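Local coordinates for tudor domain-containing protein 1 (Mus musculus, PDB 4B9W) that acts through its extended Tudor domains as a scaffold that binds arginine-methylated Piwi proteins in the piRNA pathway, which represses transposable elements during spermatogenesis, at residues 25-28 against 29-33; 148-151 against 152-155; 98-102 against 103-107. All coordinates share one frame; numbering follows the deposited sequence.

Interaction 1: residues 25-28 against 29-33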
# COMPACT_ATOMS: atom_id res chain seq x y z
N MET A 25 -9.04 13.14 -1.60
CA MET A 25 -9.17 11.70 -1.44
C MET A 25 -9.02 11.36 0.04
O MET A 25 -8.38 12.09 0.79
CB MET A 25 -8.17 10.96 -2.35
CG MET A 25 -8.27 9.43 -2.33
SD MET A 25 -9.76 8.74 -3.05
CE MET A 25 -9.79 7.13 -2.23
N MET A 26 -9.69 10.29 0.45
CA MET A 26 -9.81 9.95 1.85
C MET A 26 -9.72 8.44 2.04
O MET A 26 -10.39 7.68 1.35
CB MET A 26 -11.16 10.44 2.35
CG MET A 26 -11.59 9.88 3.69
SD MET A 26 -10.93 10.78 5.09
CE MET A 26 -12.46 10.92 6.00
N TYR A 27 -8.88 8.04 2.98
CA TYR A 27 -8.76 6.66 3.39
C TYR A 27 -8.96 6.52 4.88
O TYR A 27 -9.57 5.54 5.32
CB TYR A 27 -7.40 6.09 3.01
CG TYR A 27 -7.14 6.03 1.54
CD1 TYR A 27 -7.56 4.95 0.78
CD2 TYR A 27 -6.46 7.06 0.90
CE1 TYR A 27 -7.30 4.89 -0.57
CE2 TYR A 27 -6.21 7.01 -0.46
CZ TYR A 27 -6.62 5.92 -1.18
OH TYR A 27 -6.37 5.88 -2.53
N SER A 28 -8.42 7.47 5.66
CA SER A 28 -8.52 7.50 7.14
C SER A 28 -8.10 8.85 7.69
O SER A 28 -7.66 9.71 6.95
CB SER A 28 -7.66 6.40 7.80
OG SER A 28 -6.27 6.67 7.73
N PRO A 29 -8.17 9.02 9.02
CA PRO A 29 -7.53 10.18 9.64
C PRO A 29 -6.02 10.18 9.55
O PRO A 29 -5.41 11.22 9.78
CB PRO A 29 -7.96 10.08 11.11
CG PRO A 29 -9.27 9.39 11.05
CD PRO A 29 -9.07 8.35 9.98
N GLY A 30 -5.41 9.03 9.23
CA GLY A 30 -3.97 8.92 9.09
C GLY A 30 -3.48 8.97 7.65
O GLY A 30 -2.27 8.91 7.37
N GLU A 31 -4.44 9.09 6.74
CA GLU A 31 -4.17 9.01 5.33
C GLU A 31 -5.28 9.64 4.49
O GLU A 31 -6.25 8.98 4.11
CB GLU A 31 -4.00 7.54 4.96
CG GLU A 31 -3.62 7.29 3.52
CD GLU A 31 -3.59 5.79 3.21
OE1 GLU A 31 -4.22 4.97 3.93
OE2 GLU A 31 -2.94 5.44 2.22
N PHE A 32 -5.10 10.90 4.16
CA PHE A 32 -6.01 11.56 3.27
C PHE A 32 -5.24 12.53 2.42
O PHE A 32 -4.12 12.90 2.75
CB PHE A 32 -7.15 12.26 4.03
CG PHE A 32 -6.70 13.34 4.97
CD1 PHE A 32 -6.18 13.03 6.21
CD2 PHE A 32 -6.80 14.69 4.61
CE1 PHE A 32 -5.75 14.03 7.08
CE2 PHE A 32 -6.38 15.69 5.47
CZ PHE A 32 -5.87 15.36 6.71
N TYR A 33 -5.85 12.92 1.31
CA TYR A 33 -5.17 13.72 0.32
C TYR A 33 -5.88 15.05 0.16
O TYR A 33 -7.11 15.10 0.14
CB TYR A 33 -5.11 12.95 -0.99
CG TYR A 33 -4.14 11.81 -0.90
CD1 TYR A 33 -4.50 10.61 -0.29
CD2 TYR A 33 -2.85 11.94 -1.37
CE1 TYR A 33 -3.60 9.57 -0.17
CE2 TYR A 33 -1.94 10.89 -1.26
CZ TYR A 33 -2.32 9.73 -0.67
OH TYR A 33 -1.43 8.70 -0.56
O HOH W 1 -5.31 4.35 6.87
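Glu-31 crosses Tyr-27 obliquely, and its side chain can be followed atom by atom. CB sits 3.7 Å from Ser-28 OG. With CG anti to the backbone nitrogen (chi1 -177°) and the chain extended beyond it, CG passes 3.9 Å from Tyr-27 CD2. OE2 stands over one face of the Tyr-27 ring, the carboxylate and ring planes 31° apart; OE1 comes within 3.5 Å of Tyr-27 CB and accepts a hydrogen bond from a water that also bonds Ser-28 OG. Outside the hairpin, OE2 forms a salt bridge with a basic side chain of the bound MILI peptide.

These residues close the beta hairpin of strands 18-26 and 31-36 in the extended Tudor domain, through a type I turn from Ser-28 to Glu-31. A classic beta bulge adjoins the turn, since Tyr-27 and Ser-28 both face Glu-31 and both donate to its carbonyl. The Tyr-27 N bond to Glu-31 O, at 3.0 Å, runs nearly along the C=O axis, whereas Ser-28 N approaches from above the carbonyl plane. Ser-28 OG accepts from Gly-30 N at 2.9 Å, tying the turn internally. Farther down, Tyr-33 CE1 lies at the edge of the Tyr-27 ring, 3.7 Å from CE2, and Tyr-33 N donates almost straight to Met-25 O at 2.7 Å.

Interaction 2: residues 148-151 against 152-155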
# COMPACT_ATOMS: atom_id res chain seq x y z
N THR A 148 -13.38 6.94 10.48
CA THR A 148 -13.15 7.47 9.13
C THR A 148 -14.39 8.17 8.56
O THR A 148 -14.28 9.27 8.00
CB THR A 148 -12.58 6.37 8.20
OG1 THR A 148 -11.32 5.92 8.73
CG2 THR A 148 -12.38 6.90 6.80
N ALA A 149 -15.57 7.58 8.73
CA ALA A 149 -16.80 8.21 8.24
C ALA A 149 -17.15 9.50 9.01
O ALA A 149 -17.70 10.47 8.44
CB ALA A 149 -17.95 7.21 8.27
N ARG A 150 -16.82 9.55 10.30
CA ARG A 150 -17.03 10.78 11.04
C ARG A 150 -16.12 11.88 10.50
O ARG A 150 -16.57 13.00 10.25
CB ARG A 150 -16.85 10.58 12.56
CG ARG A 150 -17.06 11.85 13.38
CD ARG A 150 -18.29 12.66 12.97
NE ARG A 150 -19.55 12.12 13.49
CZ ARG A 150 -20.73 12.08 12.84
NH1 ARG A 150 -20.89 12.48 11.57
NH2 ARG A 150 -21.77 11.58 13.47
N PHE A 151 -14.84 11.55 10.29
CA PHE A 151 -13.87 12.46 9.71
C PHE A 151 -14.38 13.01 8.37
O PHE A 151 -14.37 14.21 8.18
CB PHE A 151 -12.49 11.74 9.58
CG PHE A 151 -11.36 12.57 8.99
CD1 PHE A 151 -11.23 13.93 9.25
CD2 PHE A 151 -10.37 11.95 8.23
CE1 PHE A 151 -10.17 14.66 8.71
CE2 PHE A 151 -9.32 12.67 7.69
CZ PHE A 151 -9.22 14.03 7.94
N GLN A 152 -14.82 12.11 7.48
CA GLN A 152 -15.35 12.45 6.16
C GLN A 152 -16.52 13.44 6.25
O GLN A 152 -16.58 14.43 5.50
CB GLN A 152 -15.76 11.15 5.44
CG GLN A 152 -16.62 11.28 4.20
CD GLN A 152 -15.90 11.98 3.09
OE1 GLN A 152 -14.66 11.96 3.02
NE2 GLN A 152 -16.66 12.59 2.19
N ALA A 153 -17.43 13.20 7.18
CA ALA A 153 -18.56 14.09 7.44
C ALA A 153 -18.10 15.47 7.96
O ALA A 153 -18.79 16.48 7.74
CB ALA A 153 -19.58 13.42 8.40
N CYS A 154 -16.93 15.54 8.61
CA CYS A 154 -16.32 16.86 8.96
C CYS A 154 -15.69 17.62 7.80
O CYS A 154 -15.45 18.80 7.94
CB CYS A 154 -15.21 16.72 10.00
SG CYS A 154 -15.72 16.01 11.56
N VAL A 155 -15.36 16.96 6.70
CA VAL A 155 -14.66 17.67 5.62
C VAL A 155 -15.45 17.75 4.32
O VAL A 155 -15.16 18.61 3.48
CB VAL A 155 -13.27 17.05 5.32
CG1 VAL A 155 -12.47 16.87 6.60
CG2 VAL A 155 -13.39 15.73 4.58
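The Phe-151 ring meets Val-155 obliquely, one helical turn on, its CE1 3.8 Å from Val-155 CG1, while Phe-32 of the hairpin forms an edge-to-face pair with it. The other flat group, the Arg-150 guanidinium, receives the methyl of Ala-153 at its edge and in its plane, with NH1 3.6 Å from CB. The first is an i to i+4 and the second an i to i+3 contact of the alpha helix 145-155, whose buried side packs on the hairpin and on helix 187-193.

Phe-151 carries its ring anti to the backbone nitrogen (chi1 -180°), a setting that swings CE1 along the helix toward Val-155. On the more exposed side, the bends at chi2 and chi3 of Arg-150 bring the guanidinium round beside Ala-153; a long, weak ion pair links its NE to Glu-194.

Main-chain bonds hold the turns together: Gln-152 N donates to Thr-148 O at 2.9 Å and Ala-153 N to Ala-149 O at 3.0 Å. Thr-148 and Gln-152 also border the bound peptide, packing on an aromatic and an apolar side chain respectively. Near the helix end Cys-154 N donates to Arg-150 O at 3.0 Å, with a weak second bond to Phe-151 O.

Interaction 3: residues 98-102 against 103-107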
# COMPACT_ATOMS: atom_id res chain seq x y z
N VAL A 98 -1.86 2.33 -11.07
CA VAL A 98 -1.32 3.66 -11.16
C VAL A 98 -1.81 4.53 -10.02
O VAL A 98 -2.97 4.41 -9.61
CB VAL A 98 -1.68 4.31 -12.51
CG1 VAL A 98 -0.97 3.57 -13.62
CG2 VAL A 98 -3.21 4.32 -12.71
N HIS A 99 -0.91 5.35 -9.49
CA HIS A 99 -1.19 6.38 -8.52
C HIS A 99 -1.47 7.68 -9.20
O HIS A 99 -0.58 8.27 -9.82
CB HIS A 99 0.00 6.57 -7.58
CG HIS A 99 -0.26 7.57 -6.50
ND1 HIS A 99 -0.77 7.21 -5.29
CD2 HIS A 99 -0.13 8.95 -6.48
CE1 HIS A 99 -0.92 8.33 -4.54
NE2 HIS A 99 -0.53 9.39 -5.28
N PHE A 100 -2.71 8.15 -9.13
CA PHE A 100 -3.05 9.45 -9.71
C PHE A 100 -2.50 10.58 -8.83
O PHE A 100 -3.02 10.86 -7.76
CB PHE A 100 -4.59 9.54 -9.91
CG PHE A 100 -5.08 8.69 -11.05
CD1 PHE A 100 -4.89 9.12 -12.35
CD2 PHE A 100 -5.70 7.47 -10.83
CE1 PHE A 100 -5.31 8.34 -13.42
CE2 PHE A 100 -6.12 6.69 -11.88
CZ PHE A 100 -5.93 7.12 -13.19
N VAL A 101 -1.42 11.22 -9.30
CA VAL A 101 -0.55 12.07 -8.47
C VAL A 101 -1.15 13.41 -8.04
O VAL A 101 -0.72 14.01 -7.05
CB VAL A 101 0.81 12.36 -9.16
CG1 VAL A 101 1.61 11.08 -9.34
CG2 VAL A 101 0.63 13.06 -10.49
N ASP A 102 -2.15 13.88 -8.77
CA ASP A 102 -2.83 15.12 -8.39
C ASP A 102 -4.08 14.91 -7.53
O ASP A 102 -4.75 15.90 -7.21
CB ASP A 102 -3.19 15.90 -9.65
CG ASP A 102 -1.96 16.37 -10.40
OD1 ASP A 102 -1.10 17.06 -9.80
OD2 ASP A 102 -1.90 16.09 -11.61
N TYR A 103 -4.39 13.66 -7.15
CA TYR A 103 -5.63 13.36 -6.37
C TYR A 103 -5.42 12.35 -5.23
O TYR A 103 -6.03 12.49 -4.18
CB TYR A 103 -6.78 12.89 -7.32
CG TYR A 103 -7.08 13.93 -8.41
CD1 TYR A 103 -6.37 13.92 -9.60
CD2 TYR A 103 -8.04 14.92 -8.22
CE1 TYR A 103 -6.59 14.87 -10.58
CE2 TYR A 103 -8.30 15.86 -9.20
CZ TYR A 103 -7.55 15.84 -10.38
OH TYR A 103 -7.75 16.78 -11.38
N GLY A 104 -4.59 11.34 -5.45
CA GLY A 104 -4.19 10.42 -4.39
C GLY A 104 -4.81 9.05 -4.45
O GLY A 104 -4.50 8.20 -3.61
N ASN A 105 -5.70 8.82 -5.41
CA ASN A 105 -6.26 7.48 -5.65
C ASN A 105 -5.37 6.61 -6.52
O ASN A 105 -4.55 7.11 -7.33
CB ASN A 105 -7.67 7.54 -6.25
CG ASN A 105 -7.72 8.30 -7.56
OD1 ASN A 105 -7.27 9.41 -7.63
ND2 ASN A 105 -8.29 7.68 -8.60
N VAL A 106 -5.51 5.31 -6.32
CA VAL A 106 -4.79 4.30 -7.08
C VAL A 106 -5.82 3.46 -7.82
O VAL A 106 -6.76 3.00 -7.21
CB VAL A 106 -3.96 3.39 -6.14
CG1 VAL A 106 -3.44 2.14 -6.88
CG2 VAL A 106 -2.81 4.17 -5.52
N GLU A 107 -5.64 3.27 -9.12
CA GLU A 107 -6.53 2.41 -9.92
C GLU A 107 -5.75 1.37 -10.76
O GLU A 107 -4.65 1.62 -11.23
CB GLU A 107 -7.39 3.26 -10.88
CG GLU A 107 -8.17 4.43 -10.26
CD GLU A 107 -9.16 4.01 -9.19
OE1 GLU A 107 -9.75 2.91 -9.34
OE2 GLU A 107 -9.38 4.79 -8.21
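The Asn-105 amide meets the Phe-100 ring obliquely, ND2 3.4 Å from CD2, although the two planes are only 14° apart. This is the turn of the beta hairpin formed by strands 96-100 and 106-109 in the Tudor barrel, and it borders the methylarginine pocket: Phe-100 and Tyr-103 pack on the modified side chain of the peptide, and Asn-105 OD1 hydrogen-bonds to it.

What positions the amide is Glu-107, whose OE2 accepts from Asn-105 ND2 through its anti lone pair, the bond being almost straight at 178°. Glu-107 CG in turn touches the Phe-100 ring at its edge, 3.5 Å from CE2. Beyond this shell, Tyr-103 sets one ring face over the Asp-102 carbonyl, CG 3.3 Å from Asp-102 O, and Tyr-83 meets the ring edge-to-face. A serine here would probably bare the Asp-102 carbonyl, take from Tyr-83 its edge-to-face mate and leave a gap beside the modified arginine.

The turn itself is pinned by Phe-100 O, which accepts from two donors. Gly-104, at whose backbone angles (phi 106°) a CB would jam against the Tyr-103 carbonyl oxygen, brings its N to that Phe-100 oxygen at 2.8 Å, nearly in line with the carbonyl, while Tyr-103 N comes from above the carbonyl plane at 3.2 Å.

The bound MILI peptide is the common neighbour of all three contacts. Interaction 3 supplies residues around its modified arginine, interaction 1 meets its backbone, a basic and an apolar side chain, and interaction 2 packs on it from helix 145-155. Interaction 1 lies between the others, its centre about 13 Å from that of interaction 3 and about 10 Å from that of interaction 2. It joins the former through a probable hydrogen bond, Tyr-27 OH to Gly-104 O, 3.2 Å, and the latter through packing, Tyr-27 O lying 3.5 Å from Thr-148 CG2. Interactions 2 and 3 do not touch, their nearest atoms being about 11 Å apart.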